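Local coordinates for putative sugar binding protein (Geobacillus stearothermophilus, PDB 6GQ0) that binds beta-D-galactose and, as a solute-binding protein of the periplasmic type, probably captures the sugar in the cleft between its two lobes, at residues Ile118-Pro123 / Thr164-Gln169; Phe33-Glu38 / Gly90-Gly95; Ile158-Leu163 / Ile190-Ile195; Gly184-Ala189 / His211-Ala216. One frame throughout, in Å; residues are numbered along the deposited sequence. Where two conformers were deposited one is given.

In the fold
Contact 1 spans the sugar cleft: residues 118-123 come from the lobe that holds contact 2, and residues 164-169 lead into a helix of the lobe that holds contacts 3 and 4. Its centre is about 13 Å from that of contact 2 and about 14 Å from that of contact 3. It supplies the galactose-binding residues Asp119 and His167; contact 2 adds Glu38. Contacts 2 and 3, about 24 Å apart between centres, meet across the cleft where Glu38 OE2 lies 3.6 Å from Ile195 CD1. Contacts 3 and 4 share strand 185-192, with centres about 16 Å apart. Contact 4 is remote from the pocket, its centre about 38 Å from that of contact 2.

Contact 1: Ile118-Pro123 / Thr164-Gln169; sequences IDTDAP and TAAHQQ
Thr120 sets its hydroxyl over one face of the His167 imidazole, OG1 lying 3.0 Å from CG of His167 and displaced toward the ring's rim. The two side chains cross at about a right angle, and the Thr120 methyl turns to the start of the helix and meets CB of Ala166, with 3.8 Å between CG2 and CB. His167 meets this hydroxyl because its CG is turned between the backbone N and the carbonyl carbon (chi1 57°), while NE2 of Gln168 lies over the other face. Thr120 OG1 donates to Asp119 OD2 at 3.0 Å, arriving from above the carboxylate plane. A water donates to the same Asp119 OD2 at 2.7 Å and accepts a weak bond from His167 NE2, so it links two residues that bind galactose. An alanine at His167 would probably leave this water without its second mate and open a gap beneath the Thr120 hydroxyl. In the second shell, Tyr44 OH holds Asp119 OD1, which helps to fix the carboxylate's rotation. The contact joins the loop after strand 115-118 to the first turn of helix 166-179, with Ala165 at the N-cap position; Ile118 packs on helices 43-59 and 269-284, and Ala122 on helix 98-109.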
loop_
_atom_site.group_PDB
_atom_site.type_symbol
_atom_site.label_atom_id
_atom_site.label_comp_id
_atom_site.label_asym_id
_atom_site.label_seq_id
_atom_site.Cartn_x
_atom_site.Cartn_y
_atom_site.Cartn_z
ATOM N N ILE A 118 7.489 7.287 -1.792
ATOM C CA ILE A 118 6.365 7.344 -0.858
ATOM C C ILE A 118 5.546 6.074 -1.020
ATOM O O ILE A 118 5.391 5.577 -2.139
ATOM C CB ILE A 118 5.496 8.613 -1.073
ATOM C CG1 ILE A 118 4.438 8.752 0.022
ATOM C CG2 ILE A 118 4.824 8.632 -2.453
ATOM C CD1 ILE A 118 3.609 10.017 -0.108
ATOM N N ASP A 119 5.087 5.516 0.115
ATOM C CA ASP A 119 4.122 4.403 0.173
ATOM C C ASP A 119 4.737 3.051 -0.185
ATOM O O ASP A 119 4.481 2.038 0.481
ATOM C CB ASP A 119 2.929 4.701 -0.733
ATOM C CG ASP A 119 1.975 3.530 -0.847
ATOM O OD1 ASP A 119 1.087 3.418 0.022
ATOM O OD2 ASP A 119 2.129 2.724 -1.792
ATOM N N THR A 120 5.541 3.025 -1.245
ATOM C CA THR A 120 6.293 1.851 -1.657
ATOM C C THR A 120 7.718 2.294 -1.932
ATOM O O THR A 120 7.941 3.174 -2.768
ATOM C CB THR A 120 5.694 1.208 -2.912
ATOM O OG1 THR A 120 4.313 0.902 -2.677
ATOM C CG2 THR A 120 6.452 -0.070 -3.264
ATOM N N ASP A 121 8.675 1.666 -1.267
ATOM C CA ASP A 121 10.062 2.059 -1.420
ATOM C C ASP A 121 10.731 1.275 -2.540
ATOM O O ASP A 121 10.306 0.181 -2.919
ATOM C CB ASP A 121 10.829 1.853 -0.117
ATOM C CG ASP A 121 12.149 2.643 -0.074
ATOM O OD1 ASP A 121 12.362 3.551 -0.914
ATOM O OD2 ASP A 121 12.970 2.357 0.818
ATOM N N ALA A 122 11.801 1.866 -3.068
ATOM C CA ALA A 122 12.752 1.197 -3.956
ATOM C C ALA A 122 14.126 1.379 -3.329
ATOM O O ALA A 122 14.897 2.253 -3.742
ATOM C CB ALA A 122 12.695 1.769 -5.375
ATOM N N PRO A 123 14.460 0.578 -2.311
ATOM C CA PRO A 123 15.693 0.831 -1.546
ATOM C C PRO A 123 16.983 0.576 -2.316
ATOM O O PRO A 123 18.048 0.976 -1.831
ATOM C CB PRO A 123 15.570 -0.117 -0.348
ATOM C CG PRO A 123 14.638 -1.200 -0.814
ATOM C CD PRO A 123 13.680 -0.546 -1.763
ATOM N N THR A 164 4.725 -8.510 -8.648
ATOM C CA THR A 164 5.854 -7.656 -8.982
ATOM C C THR A 164 5.905 -6.361 -8.182
ATOM O O THR A 164 6.977 -5.764 -8.069
ATOM C CB THR A 164 5.825 -7.315 -10.479
ATOM O OG1 THR A 164 4.526 -6.819 -10.833
ATOM C CG2 THR A 164 6.144 -8.547 -11.303
ATOM N N ALA A 165 4.774 -5.892 -7.649
ATOM C CA ALA A 165 4.785 -4.634 -6.906
ATOM C C ALA A 165 5.473 -4.829 -5.562
ATOM O O ALA A 165 5.105 -5.715 -4.792
ATOM C CB ALA A 165 3.367 -4.110 -6.701
ATOM N N ALA A 166 6.467 -3.974 -5.269
ATOM C CA ALA A 166 7.370 -4.232 -4.153
ATOM C C ALA A 166 6.640 -4.280 -2.812
ATOM O O ALA A 166 6.992 -5.090 -1.946
ATOM C CB ALA A 166 8.480 -3.161 -4.110
ATOM N N HIS A 167 5.665 -3.386 -2.588
ATOM C CA HIS A 167 4.996 -3.400 -1.286
ATOM C C HIS A 167 4.120 -4.639 -1.127
ATOM O O HIS A 167 4.050 -5.221 -0.034
ATOM C CB HIS A 167 4.171 -2.127 -1.051
ATOM C CG HIS A 167 3.129 -1.843 -2.096
ATOM N ND1 HIS A 167 3.276 -2.183 -3.423
ATOM C CD2 HIS A 167 1.942 -1.195 -2.007
ATOM C CE1 HIS A 167 2.215 -1.785 -4.101
ATOM N NE2 HIS A 167 1.397 -1.170 -3.267
ATOM N N GLN A 168 3.470 -5.063 -2.212
ATOM C CA GLN A 168 2.724 -6.317 -2.190
ATOM C C GLN A 168 3.634 -7.493 -1.847
ATOM O O GLN A 168 3.307 -8.303 -0.974
ATOM C CB GLN A 168 2.027 -6.529 -3.538
ATOM C CG GLN A 168 1.057 -5.415 -3.884
ATOM C CD GLN A 168 -0.058 -5.292 -2.867
ATOM O OE1 GLN A 168 -0.960 -6.138 -2.800
ATOM N NE2 GLN A 168 0.006 -4.255 -2.056
ATOM N N GLN A 169 4.789 -7.594 -2.514
ATOM C CA GLN A 169 5.736 -8.670 -2.209
ATOM C C GLN A 169 6.124 -8.684 -0.729
ATOM O O GLN A 169 6.164 -9.750 -0.097
ATOM C CB GLN A 169 6.995 -8.529 -3.067
ATOM C CG GLN A 169 6.802 -8.685 -4.560
ATOM C CD GLN A 169 8.050 -8.279 -5.331
ATOM O OE1 GLN A 169 8.873 -7.506 -4.835
ATOM N NE2 GLN A 169 8.203 -8.804 -6.533
HETATM O O HOH W 1 -0.235 1.626 -2.480
#

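Contact 2: Phe33-Glu38 / Gly90-Gly95; sequences FVLVPE and GIITQG
Gly90 lies beside Phe33 and bonds to the next residue at the start of a parallel strand pair: its O accepts from Val34 N at 3.0 Å. The Phe33 ring lies by the Gly90 backbone, its CD1 3.6 Å from Gly90 N. Ile91 pairs with Val34 on one face of the sheet, through a loose apolar approach of Ile91 CG1 to Val34 CB. On the other face Ile92 fits against Leu35, CG2 of Ile92 lying 4.0 Å from Leu35 CG; its methyl branch reaches there because CG2 is anti to the backbone N, whereas CG1 is beside it. The Ile92 backbone is bonded at both ends, its N donating to Val34 O at 2.7 Å and its O accepting from Val36 N at 3.0 Å. Thr93 turns its hydroxyl back to its own segment, giving OG1 to Gln94 O. The strands part beyond this point, and Gln94 spans the gap with an extended chain: NE2 donates to Glu38 OE1 at 3.1 Å. The N-H lies in the Gln94 amide plane but meets OE1 from above the carboxylate plane, 59° out of it; the two planes are 62° apart. Gln94 NE2 also serves Asp119 OD2, and Trp45 packs beside both Gln94 and Glu38. The chemistry changes along the strands, from buried aliphatic packing to a polar end where one amide nitrogen ties together two acidic residues that bind galactose, probably helping to position both carboxylates and ease their mutual repulsion.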
loop_
_atom_site.group_PDB
_atom_site.type_symbol
_atom_site.label_atom_id
_atom_site.label_comp_id
_atom_site.label_asym_id
_atom_site.label_seq_id
_atom_site.Cartn_x
_atom_site.Cartn_y
_atom_site.Cartn_z
ATOM N N PHE A 33 7.612 21.043 -6.643
ATOM C CA PHE A 33 7.728 19.613 -6.472
ATOM C C PHE A 33 6.579 18.888 -7.155
ATOM O O PHE A 33 5.525 19.408 -7.249
ATOM C CB PHE A 33 7.674 19.267 -4.985
ATOM C CG PHE A 33 8.772 19.862 -4.163
ATOM C CD1 PHE A 33 9.972 20.196 -4.703
ATOM C CD2 PHE A 33 8.600 20.038 -2.829
ATOM C CE1 PHE A 33 10.960 20.734 -3.932
ATOM C CE2 PHE A 33 9.587 20.571 -2.048
ATOM C CZ PHE A 33 10.768 20.922 -2.600
ATOM N N VAL A 34 6.810 17.685 -7.632
ATOM C CA VAL A 34 5.770 16.859 -8.243
ATOM C C VAL A 34 5.554 15.628 -7.373
ATOM O O VAL A 34 6.519 14.953 -6.992
ATOM C CB VAL A 34 6.138 16.442 -9.680
ATOM C CG1 VAL A 34 5.004 15.624 -10.313
ATOM C CG2 VAL A 34 6.481 17.663 -10.524
ATOM N N LEU A 35 4.291 15.339 -7.063
ATOM C CA LEU A 35 3.897 14.111 -6.387
ATOM C C LEU A 35 3.022 13.312 -7.344
ATOM O O LEU A 35 1.997 13.812 -7.817
ATOM C CB LEU A 35 3.161 14.412 -5.077
ATOM C CG LEU A 35 3.032 13.250 -4.078
ATOM C CD1 LEU A 35 2.696 13.758 -2.691
ATOM C CD2 LEU A 35 2.003 12.234 -4.494
ATOM N N VAL A 36 3.429 12.080 -7.632
ATOM C CA VAL A 36 2.751 11.212 -8.586
ATOM C C VAL A 36 2.073 10.094 -7.797
ATOM O O VAL A 36 2.756 9.182 -7.301
ATOM C CB VAL A 36 3.717 10.648 -9.636
ATOM C CG1 VAL A 36 2.979 9.772 -10.615
ATOM C CG2 VAL A 36 4.411 11.788 -10.380
ATOM N N PRO A 37 0.753 10.123 -7.649
ATOM C CA PRO A 37 0.056 9.023 -6.981
ATOM C C PRO A 37 -0.127 7.847 -7.927
ATOM O O PRO A 37 -0.055 7.975 -9.151
ATOM C CB PRO A 37 -1.293 9.641 -6.604
ATOM C CG PRO A 37 -1.550 10.613 -7.705
ATOM C CD PRO A 37 -0.181 11.176 -8.092
ATOM N N GLU A 38 -0.345 6.676 -7.330
ATOM C CA GLU A 38 -0.673 5.517 -8.147
ATOM C C GLU A 38 -1.949 5.760 -8.934
ATOM O O GLU A 38 -2.062 5.314 -10.078
ATOM C CB GLU A 38 -0.811 4.265 -7.282
ATOM C CG GLU A 38 -0.991 2.994 -8.098
ATOM C CD GLU A 38 -0.743 1.731 -7.294
ATOM O OE1 GLU A 38 -0.704 1.818 -6.044
ATOM O OE2 GLU A 38 -0.574 0.655 -7.917
ATOM N N GLY A 90 11.976 18.589 -7.293
ATOM C CA GLY A 90 11.993 17.267 -6.701
ATOM C C GLY A 90 10.747 16.505 -7.112
ATOM O O GLY A 90 9.729 17.099 -7.480
ATOM N N ILE A 91 10.848 15.181 -7.057
ATOM C CA ILE A 91 9.767 14.284 -7.457
ATOM C C ILE A 91 9.512 13.282 -6.339
ATOM O O ILE A 91 10.449 12.664 -5.821
ATOM C CB ILE A 91 10.094 13.564 -8.780
ATOM C CG1 ILE A 91 10.064 14.575 -9.935
ATOM C CG2 ILE A 91 9.085 12.436 -9.046
ATOM C CD1 ILE A 91 10.567 14.040 -11.255
ATOM N N ILE A 92 8.242 13.130 -5.965
ATOM C CA ILE A 92 7.802 12.178 -4.951
ATOM C C ILE A 92 6.954 11.128 -5.659
ATOM O O ILE A 92 6.059 11.476 -6.436
ATOM C CB ILE A 92 7.003 12.878 -3.835
ATOM C CG1 ILE A 92 7.832 13.991 -3.191
ATOM C CG2 ILE A 92 6.519 11.874 -2.779
ATOM C CD1 ILE A 92 6.977 14.965 -2.415
ATOM N N THR A 93 7.255 9.851 -5.422
ATOM C CA THR A 93 6.582 8.768 -6.133
ATOM C C THR A 93 6.784 7.462 -5.383
ATOM O O THR A 93 7.710 7.326 -4.588
ATOM C CB THR A 93 7.108 8.615 -7.568
ATOM O OG1 THR A 93 6.383 7.575 -8.239
ATOM C CG2 THR A 93 8.592 8.265 -7.560
ATOM N N GLN A 94 5.906 6.494 -5.659
ATOM C CA GLN A 94 6.180 5.116 -5.284
ATOM C C GLN A 94 7.349 4.577 -6.087
ATOM O O GLN A 94 7.526 4.910 -7.263
ATOM C CB GLN A 94 4.967 4.212 -5.583
ATOM C CG GLN A 94 3.740 4.454 -4.761
ATOM C CD GLN A 94 2.536 3.810 -5.419
ATOM O OE1 GLN A 94 2.247 4.084 -6.581
ATOM N NE2 GLN A 94 1.858 2.931 -4.699
ATOM N N GLY A 95 8.134 3.714 -5.457
ATOM C CA GLY A 95 9.067 2.888 -6.203
ATOM C C GLY A 95 8.394 1.556 -6.482
ATOM O O GLY A 95 8.797 0.521 -5.940
#

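Contact 3: Ile158-Leu163 / Ile190-Ile195; sequences IITGSL and IEESHI
Ile158 and Ile190 pair in the parallel strands of a beta-alpha-beta unit, strands 154-160 and 185-192 linked through helix 166-179. Ile158 O accepts from Glu191 N at 2.9 Å, Glu191 O from Thr160 N at 2.8 Å, and Thr160 O from Ser193 N at 2.7 Å. Past the strands, His194 N gives a weak bond to Gly161 O. The side-chain hydroxyls find partners elsewhere: Thr160 OG1 with Thr220, Ser193 OG with Asp224, and Ser162 OG with the backbone N of Ala165. The Glu192 chain is extended (chi2 -178°) and brings OE2 to the backbone after strand 154-160, where it accepts from Leu163 N at 2.9 Å, met on the anti side and 25° out of the carboxylate plane. An alanine in place of Glu192 would probably leave Leu163 N without this acceptor and take away the chain that the Leu163 side chain lies against. Helix 197-210 packs against Ile159, and Lys203 NZ bonds Glu192 O. The Glu192 and Leu163 side chains cross at about a right angle, with Leu163 CD1 3.5 Å from Glu192 CD.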
loop_
_atom_site.group_PDB
_atom_site.type_symbol
_atom_site.label_atom_id
_atom_site.label_comp_id
_atom_site.label_asym_id
_atom_site.label_seq_id
_atom_site.Cartn_x
_atom_site.Cartn_y
_atom_site.Cartn_z
ATOM N N ILE A 158 -4.138 -16.314 0.271
ATOM C CA ILE A 158 -3.633 -14.947 0.188
ATOM C C ILE A 158 -4.060 -14.346 -1.142
ATOM O O ILE A 158 -3.811 -14.929 -2.202
ATOM C CB ILE A 158 -2.103 -14.894 0.331
ATOM C CG1 ILE A 158 -1.660 -15.526 1.660
ATOM C CG2 ILE A 158 -1.621 -13.438 0.183
ATOM C CD1 ILE A 158 -0.163 -15.392 1.966
ATOM N N ILE A 159 -4.679 -13.172 -1.092
ATOM C CA ILE A 159 -4.945 -12.382 -2.289
ATOM C C ILE A 159 -3.989 -11.195 -2.268
ATOM O O ILE A 159 -3.971 -10.429 -1.302
ATOM C CB ILE A 159 -6.399 -11.900 -2.359
ATOM C CG1 ILE A 159 -7.369 -13.080 -2.210
ATOM C CG2 ILE A 159 -6.630 -11.144 -3.664
ATOM C CD1 ILE A 159 -7.244 -14.067 -3.301
ATOM N N THR A 160 -3.203 -11.038 -3.323
ATOM C CA THR A 160 -2.258 -9.936 -3.401
ATOM C C THR A 160 -2.516 -9.135 -4.673
ATOM O O THR A 160 -3.026 -9.664 -5.665
ATOM C CB THR A 160 -0.806 -10.436 -3.340
ATOM O OG1 THR A 160 0.074 -9.315 -3.135
ATOM C CG2 THR A 160 -0.419 -11.181 -4.612
ATOM N N GLY A 161 -2.203 -7.840 -4.615
ATOM C CA GLY A 161 -2.425 -6.980 -5.767
ATOM C C GLY A 161 -1.598 -7.397 -6.966
ATOM O O GLY A 161 -2.090 -7.411 -8.099
ATOM N N SER A 162 -0.342 -7.764 -6.737
ATOM C CA SER A 162 0.479 -8.308 -7.811
ATOM C C SER A 162 1.726 -8.934 -7.209
ATOM O O SER A 162 2.087 -8.675 -6.056
ATOM C CB SER A 162 0.851 -7.239 -8.851
ATOM O OG SER A 162 1.990 -6.499 -8.467
ATOM N N LEU A 163 2.375 -9.765 -8.012
ATOM C CA LEU A 163 3.597 -10.422 -7.604
ATOM C C LEU A 163 4.842 -9.596 -7.885
ATOM O O LEU A 163 5.914 -9.945 -7.390
ATOM C CB LEU A 163 3.715 -11.780 -8.288
ATOM C CG LEU A 163 2.496 -12.647 -8.011
ATOM C CD1 LEU A 163 2.408 -13.761 -9.021
ATOM C CD2 LEU A 163 2.526 -13.166 -6.576
ATOM N N ILE A 190 -2.059 -18.540 -3.229
ATOM C CA ILE A 190 -1.753 -17.122 -3.386
ATOM C C ILE A 190 -2.203 -16.722 -4.784
ATOM O O ILE A 190 -1.774 -17.329 -5.770
ATOM C CB ILE A 190 -0.255 -16.819 -3.206
ATOM C CG1 ILE A 190 0.260 -17.338 -1.863
ATOM C CG2 ILE A 190 0.001 -15.324 -3.363
ATOM C CD1 ILE A 190 1.706 -16.918 -1.545
ATOM N N GLU A 191 -3.055 -15.708 -4.875
ATOM C CA GLU A 191 -3.613 -15.281 -6.150
ATOM C C GLU A 191 -3.518 -13.769 -6.276
ATOM O O GLU A 191 -3.573 -13.049 -5.280
ATOM C CB GLU A 191 -5.090 -15.703 -6.298
ATOM C CG GLU A 191 -5.338 -17.207 -6.317
ATOM C CD GLU A 191 -4.765 -17.893 -7.544
ATOM O OE1 GLU A 191 -4.708 -17.256 -8.619
ATOM O OE2 GLU A 191 -4.366 -19.073 -7.428
ATOM N N GLU A 192 -3.422 -13.300 -7.518
ATOM C CA GLU A 192 -3.289 -11.882 -7.822
ATOM C C GLU A 192 -4.647 -11.269 -8.121
ATOM O O GLU A 192 -5.424 -11.823 -8.905
ATOM C CB GLU A 192 -2.394 -11.664 -9.038
ATOM C CG GLU A 192 -0.961 -12.057 -8.891
ATOM C CD GLU A 192 -0.186 -11.732 -10.154
ATOM O OE1 GLU A 192 -0.401 -12.415 -11.181
ATOM O OE2 GLU A 192 0.598 -10.756 -10.127
ATOM N N SER A 193 -4.907 -10.100 -7.550
ATOM C CA SER A 193 -6.130 -9.377 -7.858
ATOM C C SER A 193 -5.930 -8.273 -8.881
ATOM O O SER A 193 -6.918 -7.758 -9.407
ATOM C CB SER A 193 -6.729 -8.776 -6.580
ATOM O OG SER A 193 -5.845 -7.825 -5.991
ATOM N N HIS A 194 -4.683 -7.880 -9.155
ATOM C CA HIS A 194 -4.397 -6.712 -9.993
ATOM C C HIS A 194 -5.132 -5.479 -9.478
ATOM O O HIS A 194 -5.625 -4.655 -10.251
ATOM C CB HIS A 194 -4.728 -7.001 -11.457
ATOM C CG HIS A 194 -3.914 -8.118 -12.032
ATOM N ND1 HIS A 194 -4.452 -9.341 -12.365
ATOM C CD2 HIS A 194 -2.587 -8.207 -12.289
ATOM C CE1 HIS A 194 -3.498 -10.129 -12.827
ATOM N NE2 HIS A 194 -2.356 -9.464 -12.793
ATOM N N ILE A 195 -5.201 -5.375 -8.146
ATOM C CA ILE A 195 -5.834 -4.309 -7.361
ATOM C C ILE A 195 -7.195 -3.846 -7.887
ATOM O O ILE A 195 -7.529 -2.655 -7.821
ATOM C CB ILE A 195 -4.873 -3.109 -7.186
ATOM C CG1 ILE A 195 -4.549 -2.411 -8.509
ATOM C CG2 ILE A 195 -3.608 -3.582 -6.515
ATOM C CD1 ILE A 195 -3.575 -1.223 -8.329
#

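Contact 4: Gly184-Ala189 / His211-Ala216; sequences GIRIVA and HPDVNA
His211 lies against the edge strand at Val188, its ring presenting one face to a valine methyl. From its root outward, His211 CB is 4.0 Å from Val188 CG2, and CG comes to 3.8 Å from the same methyl. ND1 is met by both CB and CG2 of Val188. On the other branch CD2 approaches Ala189 CB at 4.1 Å, and at the far end CE1 lies 3.6 Å from Val188 O, with NE2 equally near that oxygen. The methyl makes a CH-pi contact, Val188 CG2 standing 22° off the ring normal. It gets there because Val188 CG2 sits between the backbone N and the carbonyl carbon, while CG1 is anti to that carbon. The same CG2 also presses on Val214 CG2 at 3.5 Å, so one methyl fills the angle between ring and valine. Farther out, at the exposed margin, Arg186 NH2 forms a salt bridge with Asp213 OD2 at 2.8 Å; the two side chains cross at about a right angle, their guanidinium and carboxylate planes 31° apart. A type I turn from His211 to Val214, closed by Val214 N bonding His211 O, brings Asp213 and Val214 round to this side. Ile207 of helix 197-210 backs Ala189 and Val214. Such packing belongs to the alpha/beta fold of periplasmic binding proteins: the turn after a crossover helix rests on the strand that precedes that helix.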
loop_
_atom_site.group_PDB
_atom_site.type_symbol
_atom_site.label_atom_id
_atom_site.label_comp_id
_atom_site.label_asym_id
_atom_site.label_seq_id
_atom_site.Cartn_x
_atom_site.Cartn_y
_atom_site.Cartn_z
ATOM N N GLY A 184 -0.297 -24.700 13.429
ATOM C CA GLY A 184 -1.669 -24.893 12.996
ATOM C C GLY A 184 -2.102 -24.074 11.799
ATOM O O GLY A 184 -3.269 -24.140 11.393
ATOM N N ILE A 185 -1.198 -23.301 11.203
ATOM C CA ILE A 185 -1.512 -22.474 10.045
ATOM C C ILE A 185 -0.813 -23.043 8.818
ATOM O O ILE A 185 0.375 -23.378 8.870
ATOM C CB ILE A 185 -1.114 -21.011 10.290
ATOM C CG1 ILE A 185 -1.995 -20.441 11.409
ATOM C CG2 ILE A 185 -1.214 -20.216 8.990
ATOM C CD1 ILE A 185 -1.596 -19.074 11.900
ATOM N N ARG A 186 -1.550 -23.172 7.714
ATOM C CA ARG A 186 -0.903 -23.437 6.438
ATOM C C ARG A 186 -1.554 -22.591 5.353
ATOM O O ARG A 186 -2.762 -22.332 5.389
ATOM C CB ARG A 186 -0.928 -24.937 6.087
ATOM C CG ARG A 186 -2.205 -25.465 5.503
ATOM C CD ARG A 186 -2.083 -26.966 5.209
ATOM N NE ARG A 186 -3.246 -27.481 4.482
ATOM C CZ ARG A 186 -4.410 -27.775 5.053
ATOM N NH1 ARG A 186 -4.566 -27.599 6.362
ATOM N NH2 ARG A 186 -5.419 -28.238 4.318
ATOM N N ILE A 187 -0.726 -22.132 4.415
ATOM C CA ILE A 187 -1.131 -21.279 3.298
ATOM C C ILE A 187 -1.279 -22.167 2.077
ATOM O O ILE A 187 -0.300 -22.779 1.637
ATOM C CB ILE A 187 -0.093 -20.173 3.019
ATOM C CG1 ILE A 187 0.099 -19.257 4.230
ATOM C CG2 ILE A 187 -0.487 -19.384 1.746
ATOM C CD1 ILE A 187 1.342 -18.342 4.140
ATOM N N VAL A 188 -2.480 -22.216 1.496
ATOM C CA VAL A 188 -2.766 -23.164 0.424
ATOM C C VAL A 188 -2.864 -22.508 -0.946
ATOM O O VAL A 188 -2.831 -23.227 -1.960
ATOM C CB VAL A 188 -4.051 -23.970 0.712
ATOM C CG1 VAL A 188 -3.977 -24.575 2.105
ATOM C CG2 VAL A 188 -5.268 -23.084 0.574
ATOM N N ALA A 189 -2.986 -21.186 -1.019
ATOM C CA ALA A 189 -3.116 -20.502 -2.299
ATOM C C ALA A 189 -2.632 -19.066 -2.147
ATOM O O ALA A 189 -2.764 -18.463 -1.077
ATOM C CB ALA A 189 -4.564 -20.514 -2.807
ATOM N N HIS A 211 -10.141 -25.162 -2.966
ATOM C CA HIS A 211 -9.685 -25.415 -1.597
ATOM C C HIS A 211 -10.826 -25.137 -0.622
ATOM O O HIS A 211 -10.793 -24.148 0.117
ATOM C CB HIS A 211 -8.484 -24.533 -1.246
ATOM C CG HIS A 211 -7.329 -24.637 -2.194
ATOM N ND1 HIS A 211 -6.379 -25.633 -2.106
ATOM C CD2 HIS A 211 -6.947 -23.843 -3.225
ATOM C CE1 HIS A 211 -5.472 -25.459 -3.052
ATOM N NE2 HIS A 211 -5.790 -24.376 -3.741
ATOM N N PRO A 212 -11.858 -25.988 -0.593
ATOM C CA PRO A 212 -13.025 -25.700 0.262
ATOM C C PRO A 212 -12.733 -25.733 1.754
ATOM O O PRO A 212 -13.593 -25.315 2.544
ATOM C CB PRO A 212 -14.027 -26.798 -0.132
ATOM C CG PRO A 212 -13.165 -27.902 -0.659
ATOM C CD PRO A 212 -12.048 -27.217 -1.380
ATOM N N ASP A 213 -11.557 -26.201 2.164
ATOM C CA ASP A 213 -11.119 -26.120 3.555
ATOM C C ASP A 213 -10.564 -24.744 3.948
ATOM O O ASP A 213 -10.255 -24.549 5.125
ATOM C CB ASP A 213 -10.055 -27.193 3.818
ATOM C CG ASP A 213 -9.012 -27.276 2.704
ATOM O OD1 ASP A 213 -9.387 -27.121 1.511
ATOM O OD2 ASP A 213 -7.818 -27.498 3.023
ATOM N N VAL A 214 -10.453 -23.795 3.011
ATOM C CA VAL A 214 -9.956 -22.448 3.316
ATOM C C VAL A 214 -10.921 -21.761 4.273
ATOM O O VAL A 214 -12.114 -21.608 3.977
ATOM C CB VAL A 214 -9.777 -21.635 2.028
ATOM C CG1 VAL A 214 -9.579 -20.138 2.330
ATOM C CG2 VAL A 214 -8.614 -22.162 1.237
ATOM N N ASN A 215 -10.417 -21.379 5.445
ATOM C CA ASN A 215 -11.197 -20.657 6.443
ATOM C C ASN A 215 -10.575 -19.307 6.784
ATOM O O ASN A 215 -10.967 -18.674 7.774
ATOM C CB ASN A 215 -11.369 -21.506 7.713
ATOM C CG ASN A 215 -10.043 -22.018 8.283
ATOM O OD1 ASN A 215 -9.004 -21.366 8.179
ATOM N ND2 ASN A 215 -10.086 -23.194 8.904
ATOM N N ALA A 216 -9.634 -18.839 5.981
ATOM C CA ALA A 216 -8.928 -17.602 6.298
ATOM C C ALA A 216 -8.431 -16.975 5.009
ATOM O O ALA A 216 -7.813 -17.662 4.189
ATOM C CB ALA A 216 -7.766 -17.874 7.263
#